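Local coordinates for 457aa long hypothetical protein (Pyrococcus horikoshii, PDB 2CSU) that is of unknown function but combines a CoA-binding domain, a succinyl-CoA-ligase-like flavodoxin domain and a ligase-CoA domain in one chain, at residues D79-C84 with M122-P127; Y167-E172 with E278-A283; V307-E312 with I373-V378; S333-M338 with N343-I348; A408-G413 with E417-L422. One frame throughout, in Å; residues are numbered along the deposited sequence.

The five contacts follow one another along the chain through its three family regions, except that interaction 4 is nested inside the loop closed by interaction 3. Interaction 1, in the CoA-binding domain, stands apart: its centre is about 32 Å from that of interaction 2 and about 63 Å from that of interaction 4. Interaction 2 meets interaction 5 where K420 NZ lies 3.0 Å from E172 O, a probable hydrogen bond between two family regions. Interactions 3, 4 and 5 reach one sheet. In it the strands of 3 and 5 are neighbours, and A374 O and M409 N, 2.7 Å apart, are probably hydrogen-bonded. Interactions 2, 3 and 5 also touch the second subunit.

Interaction 1. Residues D79-C84 with M122-P127; sequences DTLIQC and MRIIGP
L81 and I124 meet through their terminal methyls, CD1 to CD1 at 3.6 Å, the two side chains reaching toward each other tip to tip. Leucine's forked end gives two methyls for the strand, and with CG anti to the backbone N (chi1 -180°) both reach I124; the second of them, L81 CD2, is 3.8 Å from I124 CD1. The parts so joined are helix 74-87 and strand 123-125, outermost of the parallel, Rossmann-type sheet of the CoA-binding domain, and the same isoleucine also packs on V92 and I94 of the adjoining strand and on A117 of helix 104-120.

Further apolar packing comes from M122, modelled as selenomethionine. Its chain, bent at chi2 and chi3, slides past L81 in the opposite direction and brings CE to 3.6 Å from L81 CD1. Such a flexible, unbranched chain can follow the helix surface, and CE is also 4.0 Å from C84 CB. A separate kind of contact is made by the selenium, which rests on the helix backbone with SE 3.8 Å from C84 C. The small cysteine probably helps the selenium lie so near the helix backbone.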
# COMPACT_ATOMS: atom_id res chain seq x y z
N ASP A 79 32.44 26.53 -14.79
CA ASP A 79 33.77 26.13 -15.22
C ASP A 79 33.92 24.62 -15.36
O ASP A 79 34.68 24.14 -16.20
CB ASP A 79 34.82 26.68 -14.26
CG ASP A 79 36.23 26.37 -14.73
OD1 ASP A 79 36.56 26.74 -15.88
OD2 ASP A 79 37.00 25.78 -13.94
N THR A 80 33.23 23.86 -14.51
CA THR A 80 33.30 22.41 -14.60
C THR A 80 32.61 21.97 -15.89
O THR A 80 33.08 21.08 -16.59
CB THR A 80 32.63 21.72 -13.39
OG1 THR A 80 31.29 22.21 -13.23
CG2 THR A 80 33.41 22.01 -12.12
N LEU A 81 31.50 22.62 -16.21
CA LEU A 81 30.78 22.29 -17.43
C LEU A 81 31.66 22.55 -18.64
O LEU A 81 31.71 21.74 -19.56
CB LEU A 81 29.51 23.13 -17.54
CG LEU A 81 28.66 22.87 -18.78
CD1 LEU A 81 28.04 21.48 -18.69
CD2 LEU A 81 27.56 23.91 -18.88
N ILE A 82 32.35 23.70 -18.66
CA ILE A 82 33.23 24.05 -19.77
C ILE A 82 34.36 23.02 -19.87
O ILE A 82 34.73 22.59 -20.98
CB ILE A 82 33.82 25.48 -19.58
CG1 ILE A 82 32.68 26.50 -19.66
CG2 ILE A 82 34.89 25.78 -20.67
CD1 ILE A 82 33.11 27.96 -19.52
N GLN A 83 34.92 22.60 -18.74
CA GLN A 83 35.97 21.60 -18.77
C GLN A 83 35.41 20.33 -19.45
O GLN A 83 36.03 19.78 -20.36
CB GLN A 83 36.46 21.28 -17.36
CG GLN A 83 37.49 22.30 -16.82
CD GLN A 83 37.90 22.01 -15.37
OE1 GLN A 83 38.25 20.89 -15.03
NE2 GLN A 83 37.85 23.04 -14.53
N CYS A 84 34.22 19.89 -19.04
CA CYS A 84 33.63 18.71 -19.66
C CYS A 84 33.56 18.95 -21.17
O CYS A 84 33.83 18.06 -21.97
CB CYS A 84 32.24 18.45 -19.11
SG CYS A 84 32.20 17.88 -17.40
N MSE A 122 26.99 19.18 -26.03
CA MSE A 122 26.66 18.37 -24.87
C MSE A 122 25.17 18.49 -24.51
O MSE A 122 24.49 19.47 -24.81
CB MSE A 122 27.53 18.84 -23.70
CG MSE A 122 28.96 19.16 -24.14
SE MSE A 122 30.17 18.84 -22.85
CE MSE A 122 29.40 19.81 -21.55
N ARG A 123 24.65 17.42 -23.91
CA ARG A 123 23.29 17.48 -23.36
C ARG A 123 23.31 17.47 -21.83
O ARG A 123 24.10 16.79 -21.19
CB ARG A 123 22.52 16.27 -23.89
CG ARG A 123 22.34 16.31 -25.40
CD ARG A 123 22.04 17.73 -25.91
NE ARG A 123 20.84 18.26 -25.25
CZ ARG A 123 19.66 17.74 -25.62
NH1 ARG A 123 19.61 16.79 -26.53
NH2 ARG A 123 18.53 18.19 -25.05
N ILE A 124 22.41 18.28 -21.24
CA ILE A 124 22.41 18.39 -19.78
C ILE A 124 21.10 17.94 -19.15
O ILE A 124 20.01 18.34 -19.55
CB ILE A 124 22.69 19.84 -19.40
CG1 ILE A 124 24.19 20.13 -19.49
CG2 ILE A 124 22.26 20.09 -17.94
CD1 ILE A 124 24.52 21.61 -19.26
N ILE A 125 21.22 17.04 -18.17
CA ILE A 125 20.06 16.72 -17.35
C ILE A 125 20.11 17.44 -16.01
O ILE A 125 21.10 17.40 -15.29
CB ILE A 125 20.02 15.21 -17.14
CG1 ILE A 125 19.89 14.49 -18.48
CG2 ILE A 125 18.79 14.84 -16.29
CD1 ILE A 125 19.47 13.02 -18.32
N GLY A 126 19.01 18.15 -15.69
CA GLY A 126 19.01 19.00 -14.51
C GLY A 126 19.01 20.48 -14.91
O GLY A 126 18.46 20.86 -15.94
N PRO A 127 19.61 21.32 -14.06
CA PRO A 127 20.24 20.89 -12.81
C PRO A 127 19.21 20.64 -11.71
O PRO A 127 18.04 20.39 -11.95
CB PRO A 127 21.21 21.99 -12.38
CG PRO A 127 20.74 23.29 -13.02
CD PRO A 127 19.83 22.75 -14.22

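Interaction 2. Residues Y167-E172 with E278-A283; sequences YKTIKE and EMLSMA
L280 holds out both of its methyls to a single methyl of T169: CD1 is 3.9 Å and CD2 4.0 Å from T169 CG2, and the two side chains cross at about a right angle. This is a helix-to-helix contact within the succinyl-CoA-ligase-like flavodoxin domain, an alpha/beta domain in which helix 159-171 packs against helix 276-283. The touch is purely apolar and fully buried. Leucine fits because its fork straddles the lone threonine methyl.

Threonine serves two purposes at once. At chi1 48° its OG1 sits between the backbone N and the carbonyl carbon and is hydrogen-bonded within its own helix to the carbonyls of V166 and I165, which leaves CG2, beside the backbone N, to face L280. A polar atom is thereby satisfied inside an apolar interface.

Further out, the aliphatic part of K168 flanks the leucine loosely, with K168 CD 4.4 Å from L280 CD1. A long lysine can lend its methylenes to the packing while carrying its charge past it, and the amino group ends between two acids: it forms a salt bridge with D277, just before the second segment, and another with E172, four residues further along the chain. D277 thus ties the lysine across to the partner helix as well. In the bridge to E172, K168 NZ approaches OE2 on the syn side of the carboxylate, 31° out of its plane, at 2.6 Å.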
# COMPACT_ATOMS: atom_id res chain seq x y z
N TYR A 167 12.18 3.85 -2.77
CA TYR A 167 12.15 3.11 -1.50
C TYR A 167 10.87 2.31 -1.42
O TYR A 167 10.86 1.20 -0.90
CB TYR A 167 12.22 4.04 -0.29
CG TYR A 167 13.37 5.02 -0.33
CD1 TYR A 167 14.51 4.74 -1.07
CD2 TYR A 167 13.30 6.24 0.36
CE1 TYR A 167 15.57 5.64 -1.14
CE2 TYR A 167 14.36 7.14 0.30
CZ TYR A 167 15.48 6.84 -0.45
OH TYR A 167 16.52 7.72 -0.53
N LYS A 168 9.78 2.89 -1.92
CA LYS A 168 8.50 2.22 -1.90
C LYS A 168 8.55 0.92 -2.67
O LYS A 168 8.27 -0.14 -2.13
CB LYS A 168 7.42 3.12 -2.49
CG LYS A 168 6.01 2.51 -2.44
CD LYS A 168 4.96 3.48 -2.98
CE LYS A 168 3.56 3.14 -2.49
NZ LYS A 168 3.00 1.86 -2.98
N THR A 169 8.91 1.02 -3.95
CA THR A 169 8.99 -0.14 -4.84
C THR A 169 9.95 -1.23 -4.36
O THR A 169 9.69 -2.41 -4.55
CB THR A 169 9.42 0.30 -6.24
OG1 THR A 169 10.55 1.17 -6.14
CG2 THR A 169 8.27 1.03 -6.95
N ILE A 170 11.06 -0.81 -3.76
CA ILE A 170 12.06 -1.74 -3.26
C ILE A 170 11.41 -2.70 -2.28
O ILE A 170 11.51 -3.92 -2.44
CB ILE A 170 13.22 -0.98 -2.57
CG1 ILE A 170 14.10 -0.33 -3.64
CG2 ILE A 170 14.05 -1.94 -1.70
CD1 ILE A 170 15.20 0.54 -3.10
N LYS A 171 10.73 -2.15 -1.29
CA LYS A 171 10.05 -2.99 -0.31
C LYS A 171 8.90 -3.78 -0.92
O LYS A 171 8.62 -4.91 -0.50
CB LYS A 171 9.51 -2.14 0.84
CG LYS A 171 8.69 -2.95 1.83
CD LYS A 171 8.41 -2.18 3.12
CE LYS A 171 7.31 -2.86 3.92
NZ LYS A 171 7.18 -2.27 5.28
N GLU A 172 8.23 -3.20 -1.92
CA GLU A 172 7.09 -3.85 -2.57
C GLU A 172 7.57 -4.79 -3.66
O GLU A 172 6.76 -5.39 -4.38
CB GLU A 172 6.14 -2.81 -3.17
CG GLU A 172 5.37 -1.98 -2.15
CD GLU A 172 4.41 -1.00 -2.80
OE1 GLU A 172 4.63 -0.65 -3.97
OE2 GLU A 172 3.44 -0.58 -2.14
N GLU A 278 -1.42 3.88 -8.54
CA GLU A 278 -2.05 3.64 -9.82
C GLU A 278 -1.02 3.72 -10.93
O GLU A 278 -1.00 2.89 -11.83
CB GLU A 278 -3.16 4.66 -10.10
CG GLU A 278 -4.35 4.59 -9.15
CD GLU A 278 -5.49 5.51 -9.58
OE1 GLU A 278 -5.35 6.21 -10.62
OE2 GLU A 278 -6.53 5.53 -8.89
N MSE A 279 -0.18 4.75 -10.86
CA MSE A 279 0.88 4.97 -11.85
C MSE A 279 1.75 3.71 -11.95
O MSE A 279 2.02 3.20 -13.04
CB MSE A 279 1.75 6.18 -11.45
CG MSE A 279 2.90 6.54 -12.45
SE MSE A 279 4.18 7.71 -11.85
CE MSE A 279 4.93 6.71 -10.55
N LEU A 280 2.20 3.22 -10.80
CA LEU A 280 3.05 2.04 -10.74
C LEU A 280 2.31 0.77 -11.13
O LEU A 280 2.85 -0.07 -11.85
CB LEU A 280 3.59 1.86 -9.33
CG LEU A 280 4.54 2.94 -8.80
CD1 LEU A 280 4.74 2.76 -7.32
CD2 LEU A 280 5.86 2.88 -9.54
N SER A 281 1.07 0.63 -10.66
CA SER A 281 0.28 -0.55 -10.95
C SER A 281 -0.02 -0.66 -12.43
O SER A 281 0.02 -1.75 -13.01
CB SER A 281 -1.02 -0.54 -10.15
OG SER A 281 -0.80 -0.35 -8.76
N MSE A 282 -0.30 0.49 -13.05
CA MSE A 282 -0.68 0.50 -14.45
C MSE A 282 0.52 0.27 -15.37
O MSE A 282 0.42 -0.27 -16.46
CB MSE A 282 -1.31 1.87 -14.77
CG MSE A 282 -2.76 1.97 -14.28
SE MSE A 282 -3.39 3.65 -14.38
CE MSE A 282 -3.02 3.95 -16.12
N ALA A 283 1.69 0.75 -14.91
CA ALA A 283 2.87 0.74 -15.77
C ALA A 283 3.53 -0.64 -15.84
O ALA A 283 4.03 -1.07 -16.88
CB ALA A 283 3.86 1.77 -15.23

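Interaction 3. Residues V307-E312 with I373-V378; sequences VLTADE and IAICVV
T309 carries this contact alone on the helix side, every heavy atom of its side chain from CB outward lying near one methyl of I375. CB comes first, 3.7 Å from I375 CD1. At CB the chain branches, and chi1 of -59° places OG1 beside the backbone N while CG2 turns anti to it. OG1 is the nearest of the three, 3.2 Å from I375 CD1, although its hydrogen bond runs back along the helix to the carbonyl of P305. The hydroxyl is therefore satisfied by its own helix, and a polar oxygen can be tolerated against a hydrocarbon tip. CG2, the other branch, lies 4.0 Å from I375 CD1 and more loosely, at 4.4 Å, from I373 CD1.

On the strand, I375 and I373 alternate with A374, so both isoleucines face the helix and the alanine does not. The I375 chain is extended at chi2 (175°), pushing CD1 straight out to meet the threonine tip to tip. A short, beta-branched threonine can set its methyl against the two isoleucines while its hydroxyl bonds back to its own helix.

In the ligase-CoA domain, helix 303-314 follows strand 295-300 and packs on strand 371-377, the parallel neighbour of that strand. P434 of helix 434-450 also touches T309, and I298 of strand 295-300 lies against I375.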
# COMPACT_ATOMS: atom_id res chain seq x y z
N VAL A 307 -15.42 -9.83 -5.02
CA VAL A 307 -16.46 -8.83 -5.22
C VAL A 307 -15.82 -7.45 -5.27
O VAL A 307 -16.14 -6.64 -6.14
CB VAL A 307 -17.53 -8.88 -4.10
CG1 VAL A 307 -17.98 -10.31 -3.91
CG2 VAL A 307 -16.98 -8.31 -2.82
N LEU A 308 -14.90 -7.18 -4.35
CA LEU A 308 -14.21 -5.90 -4.35
C LEU A 308 -13.50 -5.74 -5.69
O LEU A 308 -13.60 -4.69 -6.32
CB LEU A 308 -13.21 -5.82 -3.21
CG LEU A 308 -13.78 -5.64 -1.81
CD1 LEU A 308 -12.65 -5.65 -0.79
CD2 LEU A 308 -14.55 -4.32 -1.74
N THR A 309 -12.79 -6.77 -6.13
CA THR A 309 -12.09 -6.65 -7.40
C THR A 309 -13.07 -6.44 -8.55
O THR A 309 -12.79 -5.70 -9.49
CB THR A 309 -11.24 -7.89 -7.74
OG1 THR A 309 -10.26 -8.11 -6.71
CG2 THR A 309 -10.54 -7.66 -9.06
N ALA A 310 -14.21 -7.11 -8.50
CA ALA A 310 -15.20 -6.94 -9.57
C ALA A 310 -15.66 -5.47 -9.58
O ALA A 310 -15.68 -4.85 -10.62
CB ALA A 310 -16.38 -7.88 -9.38
N ASP A 311 -16.00 -4.93 -8.42
CA ASP A 311 -16.42 -3.54 -8.33
C ASP A 311 -15.39 -2.63 -9.00
O ASP A 311 -15.73 -1.85 -9.89
CB ASP A 311 -16.58 -3.10 -6.86
CG ASP A 311 -17.96 -3.42 -6.28
OD1 ASP A 311 -18.89 -3.76 -7.06
OD2 ASP A 311 -18.12 -3.31 -5.04
N GLU A 312 -14.14 -2.74 -8.55
CA GLU A 312 -13.04 -1.93 -9.07
C GLU A 312 -12.88 -1.98 -10.57
O GLU A 312 -12.55 -0.97 -11.20
CB GLU A 312 -11.73 -2.33 -8.40
CG GLU A 312 -11.62 -1.95 -6.93
CD GLU A 312 -11.72 -0.44 -6.71
OE1 GLU A 312 -11.38 0.33 -7.63
OE2 GLU A 312 -12.12 -0.04 -5.60
N ILE A 373 -7.67 -12.73 -14.15
CA ILE A 373 -7.23 -12.21 -12.85
C ILE A 373 -7.28 -13.29 -11.77
O ILE A 373 -8.32 -13.79 -11.38
CB ILE A 373 -8.15 -11.04 -12.47
CG1 ILE A 373 -7.83 -9.83 -13.34
CG2 ILE A 373 -7.90 -10.65 -11.00
CD1 ILE A 373 -8.65 -8.60 -12.95
N ALA A 374 -6.07 -13.67 -11.29
CA ALA A 374 -6.01 -14.68 -10.23
C ALA A 374 -5.91 -14.06 -8.83
O ALA A 374 -4.97 -13.36 -8.49
CB ALA A 374 -4.80 -15.57 -10.50
N ILE A 375 -6.96 -14.31 -8.01
CA ILE A 375 -6.98 -13.79 -6.64
C ILE A 375 -6.82 -14.91 -5.60
O ILE A 375 -7.52 -15.92 -5.61
CB ILE A 375 -8.33 -13.08 -6.43
CG1 ILE A 375 -8.47 -11.91 -7.41
CG2 ILE A 375 -8.40 -12.51 -5.00
CD1 ILE A 375 -9.85 -11.25 -7.32
N CYS A 376 -5.83 -14.73 -4.69
CA CYS A 376 -5.63 -15.78 -3.73
C CYS A 376 -5.27 -15.20 -2.38
O CYS A 376 -4.25 -14.54 -2.19
CB CYS A 376 -4.47 -16.64 -4.21
SG CYS A 376 -3.97 -17.87 -2.99
N VAL A 377 -6.18 -15.40 -1.43
CA VAL A 377 -5.76 -15.30 -0.06
C VAL A 377 -4.96 -16.56 0.28
O VAL A 377 -5.41 -17.69 0.12
CB VAL A 377 -7.00 -15.20 0.81
CG1 VAL A 377 -6.58 -15.04 2.27
CG2 VAL A 377 -7.82 -13.99 0.40
N VAL A 378 -3.69 -16.35 0.67
CA VAL A 378 -2.83 -17.49 0.93
C VAL A 378 -3.19 -18.19 2.25
O VAL A 378 -3.12 -17.63 3.33
CB VAL A 378 -1.38 -17.01 0.96
CG1 VAL A 378 -0.46 -18.16 1.37
CG2 VAL A 378 -0.98 -16.53 -0.42

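Interaction 4. Residues S333-M338 with N343-I348; sequences SFLPPM and NPVDMI
Where helix 325-334 of the ligase-CoA domain gives out, the chain leaves through a proline-rich loop that folds over the end of strand 344-346. L335, the first residue to abandon helical backbone angles, turns its methyls inward: CD2 is 4.1 Å from M347 CB and CD1 is 4.3 Å from V345 CG1. A leucine suits this buried place, since its two branches can serve V345 of the strand and M347, a selenomethionine, just beyond its end.

P336 meets I348 more tightly. The ring and the isoleucine slide past each other in opposite directions, with P336 CB only 3.4 Å from I348 CG1, closer than usual for carbons. Proline's compact, rigid ring offers CB and CG to the isoleucine. Bent at chi2 (-42°), I348 carries CD1 on to the carbonyl of M338, 3.5 Å from its O. This outer end is the more exposed part, M338 approaching T102 of the second subunit.

The short segments 335-338 and 345-348 run 80° apart. V345 itself pairs by backbone hydrogen bonds with I298 and T300 of strand 295-300, while M347 packs on M299 of that strand and on T359 of helix 353-365.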
# COMPACT_ATOMS: atom_id res chain seq x y z
N SER A 333 -17.20 -30.09 -11.94
CA SER A 333 -16.84 -31.47 -11.66
C SER A 333 -15.77 -31.66 -10.59
O SER A 333 -15.86 -32.59 -9.79
CB SER A 333 -16.39 -32.16 -12.94
OG SER A 333 -15.08 -31.78 -13.29
N PHE A 334 -14.77 -30.78 -10.55
CA PHE A 334 -13.71 -30.94 -9.57
C PHE A 334 -13.72 -29.95 -8.42
O PHE A 334 -12.97 -30.11 -7.45
CB PHE A 334 -12.35 -30.93 -10.27
CG PHE A 334 -11.95 -29.58 -10.78
CD1 PHE A 334 -11.26 -28.68 -9.96
CD2 PHE A 334 -12.26 -29.20 -12.08
CE1 PHE A 334 -10.87 -27.42 -10.44
CE2 PHE A 334 -11.88 -27.93 -12.57
CZ PHE A 334 -11.19 -27.05 -11.75
N LEU A 335 -14.54 -28.91 -8.51
CA LEU A 335 -14.62 -27.91 -7.45
C LEU A 335 -15.69 -28.27 -6.43
O LEU A 335 -16.59 -29.04 -6.72
CB LEU A 335 -14.92 -26.53 -8.02
CG LEU A 335 -13.82 -25.90 -8.87
CD1 LEU A 335 -14.29 -24.54 -9.41
CD2 LEU A 335 -12.57 -25.77 -8.03
N PRO A 336 -15.59 -27.72 -5.22
CA PRO A 336 -16.59 -28.01 -4.17
C PRO A 336 -18.00 -27.63 -4.62
O PRO A 336 -18.19 -26.95 -5.64
CB PRO A 336 -16.10 -27.16 -3.00
CG PRO A 336 -14.61 -27.15 -3.19
CD PRO A 336 -14.48 -26.92 -4.68
N PRO A 337 -19.02 -28.07 -3.87
CA PRO A 337 -20.44 -27.86 -4.15
C PRO A 337 -20.88 -26.39 -4.07
O PRO A 337 -21.70 -25.92 -4.84
CB PRO A 337 -21.25 -28.71 -3.17
CG PRO A 337 -20.31 -29.76 -2.60
CD PRO A 337 -18.88 -29.07 -2.82
N MSE A 338 -20.35 -25.67 -3.06
CA MSE A 338 -20.75 -24.26 -2.91
C MSE A 338 -19.82 -23.31 -3.68
O MSE A 338 -19.65 -22.15 -3.34
CB MSE A 338 -20.75 -23.90 -1.42
CG MSE A 338 -22.15 -23.55 -0.91
SE MSE A 338 -23.19 -25.00 -0.74
CE MSE A 338 -24.49 -24.53 -1.89
N ASN A 343 -19.66 -16.05 -14.01
CA ASN A 343 -18.71 -15.03 -14.48
C ASN A 343 -17.42 -14.99 -13.65
O ASN A 343 -16.32 -15.04 -14.18
CB ASN A 343 -19.41 -13.67 -14.44
CG ASN A 343 -20.48 -13.61 -15.50
OD1 ASN A 343 -21.32 -12.72 -15.52
ND2 ASN A 343 -20.42 -14.59 -16.42
N PRO A 344 -17.59 -14.80 -12.32
CA PRO A 344 -16.48 -14.94 -11.38
C PRO A 344 -16.42 -16.36 -10.80
O PRO A 344 -17.38 -16.89 -10.26
CB PRO A 344 -16.76 -13.94 -10.26
CG PRO A 344 -18.28 -13.75 -10.19
CD PRO A 344 -18.78 -14.39 -11.58
N VAL A 345 -15.24 -17.00 -10.97
CA VAL A 345 -15.10 -18.37 -10.49
C VAL A 345 -14.56 -18.43 -9.06
O VAL A 345 -13.41 -18.14 -8.79
CB VAL A 345 -14.17 -19.13 -11.43
CG1 VAL A 345 -13.90 -20.53 -10.88
CG2 VAL A 345 -14.80 -19.25 -12.81
N ASP A 346 -15.45 -18.78 -8.11
CA ASP A 346 -14.99 -18.79 -6.73
C ASP A 346 -14.73 -20.20 -6.21
O ASP A 346 -15.58 -20.83 -5.59
CB ASP A 346 -16.03 -18.09 -5.85
CG ASP A 346 -15.49 -18.02 -4.43
OD1 ASP A 346 -16.23 -17.56 -3.55
OD2 ASP A 346 -14.37 -18.47 -4.20
N MSE A 347 -13.52 -20.71 -6.52
CA MSE A 347 -13.07 -21.89 -5.80
C MSE A 347 -13.12 -21.59 -4.30
O MSE A 347 -12.95 -20.47 -3.86
CB MSE A 347 -11.62 -22.19 -6.20
CG MSE A 347 -11.32 -21.84 -7.65
SE MSE A 347 -9.62 -22.18 -8.10
CE MSE A 347 -9.20 -20.56 -8.75
N ILE A 348 -13.41 -22.64 -3.52
CA ILE A 348 -13.52 -22.42 -2.08
C ILE A 348 -12.15 -22.19 -1.44
O ILE A 348 -11.11 -22.28 -2.08
CB ILE A 348 -14.23 -23.63 -1.47
CG1 ILE A 348 -15.51 -23.94 -2.24
CG2 ILE A 348 -14.61 -23.33 -0.01
CD1 ILE A 348 -16.30 -22.68 -2.60

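Interaction 5. Residues A408-G413 with E417-L422; sequences AMFMAG and EKAKEL
F410 and A419 form the close-packed, buried half of this contact: the alanine methyl, CB, lies 3.6 Å from F410 CD2 and 3.8 Å from F410 CE2, meeting the ring obliquely at two neighbouring carbons. Strand 406-411 and helix 417-424 are the first two members of a beta-alpha-beta unit completed by strand 430-431, and this is where the helix folds back onto the strand it has just left. The small alanine probably lets the helix backbone come near; the closest CA there is that of K420, 7.0 Å from F410 CA. The ring also packs on A390 of helix 388-400, L423 and T430.

The other half lies at the turn and grades from buried backbone to a polar, partly exposed end. There G413 O is 3.3 Å from E417 CG, a methylene set beside the backbone N at chi1 -75°. Glycine is at home in this bend because its phi is positive (54°), and the peptide just before A412 is cis, both consistent with the sharp turn between strand and helix. From CG the glutamate bends away at chi2, and its carboxylate forms a salt bridge with K171 of the second subunit. On the outer helix face, K418 and E421 are exposed.

Chemically, the contact is apolar at its buried end, where packing and burial rather than polar bonds join strand and helix. At its outer end the charge is spent on the neighbouring chain, so the turn probably contributes to subunit association as well as to the fold.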
# COMPACT_ATOMS: atom_id res chain seq x y z
N ALA A 408 -2.31 -11.07 -11.24
CA ALA A 408 -2.50 -11.74 -9.96
C ALA A 408 -2.72 -10.74 -8.83
O ALA A 408 -2.18 -9.64 -8.80
CB ALA A 408 -1.26 -12.59 -9.68
N MSE A 409 -3.60 -11.14 -7.90
CA MSE A 409 -3.74 -10.38 -6.67
C MSE A 409 -3.70 -11.32 -5.46
O MSE A 409 -4.64 -12.05 -5.18
CB MSE A 409 -5.07 -9.64 -6.70
CG MSE A 409 -5.11 -8.44 -5.75
SE MSE A 409 -6.35 -8.63 -4.47
CE MSE A 409 -5.26 -8.54 -3.04
N PHE A 410 -2.54 -11.30 -4.78
CA PHE A 410 -2.35 -12.24 -3.68
C PHE A 410 -2.33 -11.55 -2.32
O PHE A 410 -1.80 -10.46 -2.14
CB PHE A 410 -1.01 -12.95 -3.92
CG PHE A 410 -1.24 -14.21 -4.70
CD1 PHE A 410 -1.95 -14.16 -5.90
CD2 PHE A 410 -0.73 -15.41 -4.24
CE1 PHE A 410 -2.14 -15.32 -6.63
CE2 PHE A 410 -0.92 -16.57 -4.99
CZ PHE A 410 -1.62 -16.53 -6.19
N MSE A 411 -2.98 -12.21 -1.34
CA MSE A 411 -3.02 -11.66 0.01
C MSE A 411 -2.64 -12.71 1.06
O MSE A 411 -3.10 -13.84 1.04
CB MSE A 411 -4.43 -11.14 0.27
CG MSE A 411 -4.77 -9.90 -0.56
SE MSE A 411 -6.47 -9.37 -0.32
CE MSE A 411 -6.36 -8.96 1.43
N ALA A 412 -1.75 -12.31 1.98
CA ALA A 412 -1.22 -10.95 1.94
C ALA A 412 -0.11 -10.76 2.98
O ALA A 412 0.29 -11.67 3.69
CB ALA A 412 -2.37 -9.98 2.21
N GLY A 413 0.41 -9.52 3.03
CA GLY A 413 1.46 -9.23 4.00
C GLY A 413 2.62 -10.21 3.87
O GLY A 413 3.09 -10.54 2.79
N GLU A 417 4.30 -13.11 0.54
CA GLU A 417 5.55 -12.67 -0.07
C GLU A 417 6.22 -13.65 -1.02
O GLU A 417 6.62 -13.25 -2.12
CB GLU A 417 6.54 -12.24 1.02
CG GLU A 417 6.20 -10.87 1.63
CD GLU A 417 7.32 -9.86 1.47
OE1 GLU A 417 7.95 -9.82 0.38
OE2 GLU A 417 7.58 -9.10 2.43
N LYS A 418 6.34 -14.91 -0.62
CA LYS A 418 6.99 -15.90 -1.47
C LYS A 418 6.19 -16.16 -2.74
O LYS A 418 6.76 -16.34 -3.81
CB LYS A 418 7.20 -17.21 -0.70
CG LYS A 418 8.11 -17.07 0.51
CD LYS A 418 8.15 -18.35 1.35
CE LYS A 418 8.92 -18.12 2.64
NZ LYS A 418 8.56 -19.11 3.70
N ALA A 419 4.87 -16.20 -2.63
CA ALA A 419 4.04 -16.43 -3.81
C ALA A 419 4.20 -15.28 -4.81
O ALA A 419 4.28 -15.50 -6.01
CB ALA A 419 2.58 -16.59 -3.40
N LYS A 420 4.25 -14.05 -4.30
CA LYS A 420 4.41 -12.90 -5.19
C LYS A 420 5.77 -12.95 -5.89
O LYS A 420 5.84 -12.85 -7.12
CB LYS A 420 4.31 -11.57 -4.41
CG LYS A 420 4.41 -10.36 -5.33
CD LYS A 420 4.34 -9.04 -4.59
CE LYS A 420 4.69 -7.89 -5.53
NZ LYS A 420 4.10 -6.58 -5.11
N GLU A 421 6.83 -13.10 -5.11
CA GLU A 421 8.18 -13.15 -5.65
C GLU A 421 8.23 -14.15 -6.80
O GLU A 421 8.78 -13.87 -7.86
CB GLU A 421 9.19 -13.53 -4.55
CG GLU A 421 9.58 -12.35 -3.65
CD GLU A 421 10.45 -12.74 -2.45
OE1 GLU A 421 10.77 -11.84 -1.64
OE2 GLU A 421 10.82 -13.93 -2.32
N LEU A 422 7.62 -15.32 -6.59
CA LEU A 422 7.59 -16.37 -7.60
C LEU A 422 6.79 -15.98 -8.84
O LEU A 422 7.16 -16.32 -9.96
CB LEU A 422 7.04 -17.66 -7.00
CG LEU A 422 6.94 -18.88 -7.92
CD1 LEU A 422 8.32 -19.27 -8.46
CD2 LEU A 422 6.33 -20.04 -7.14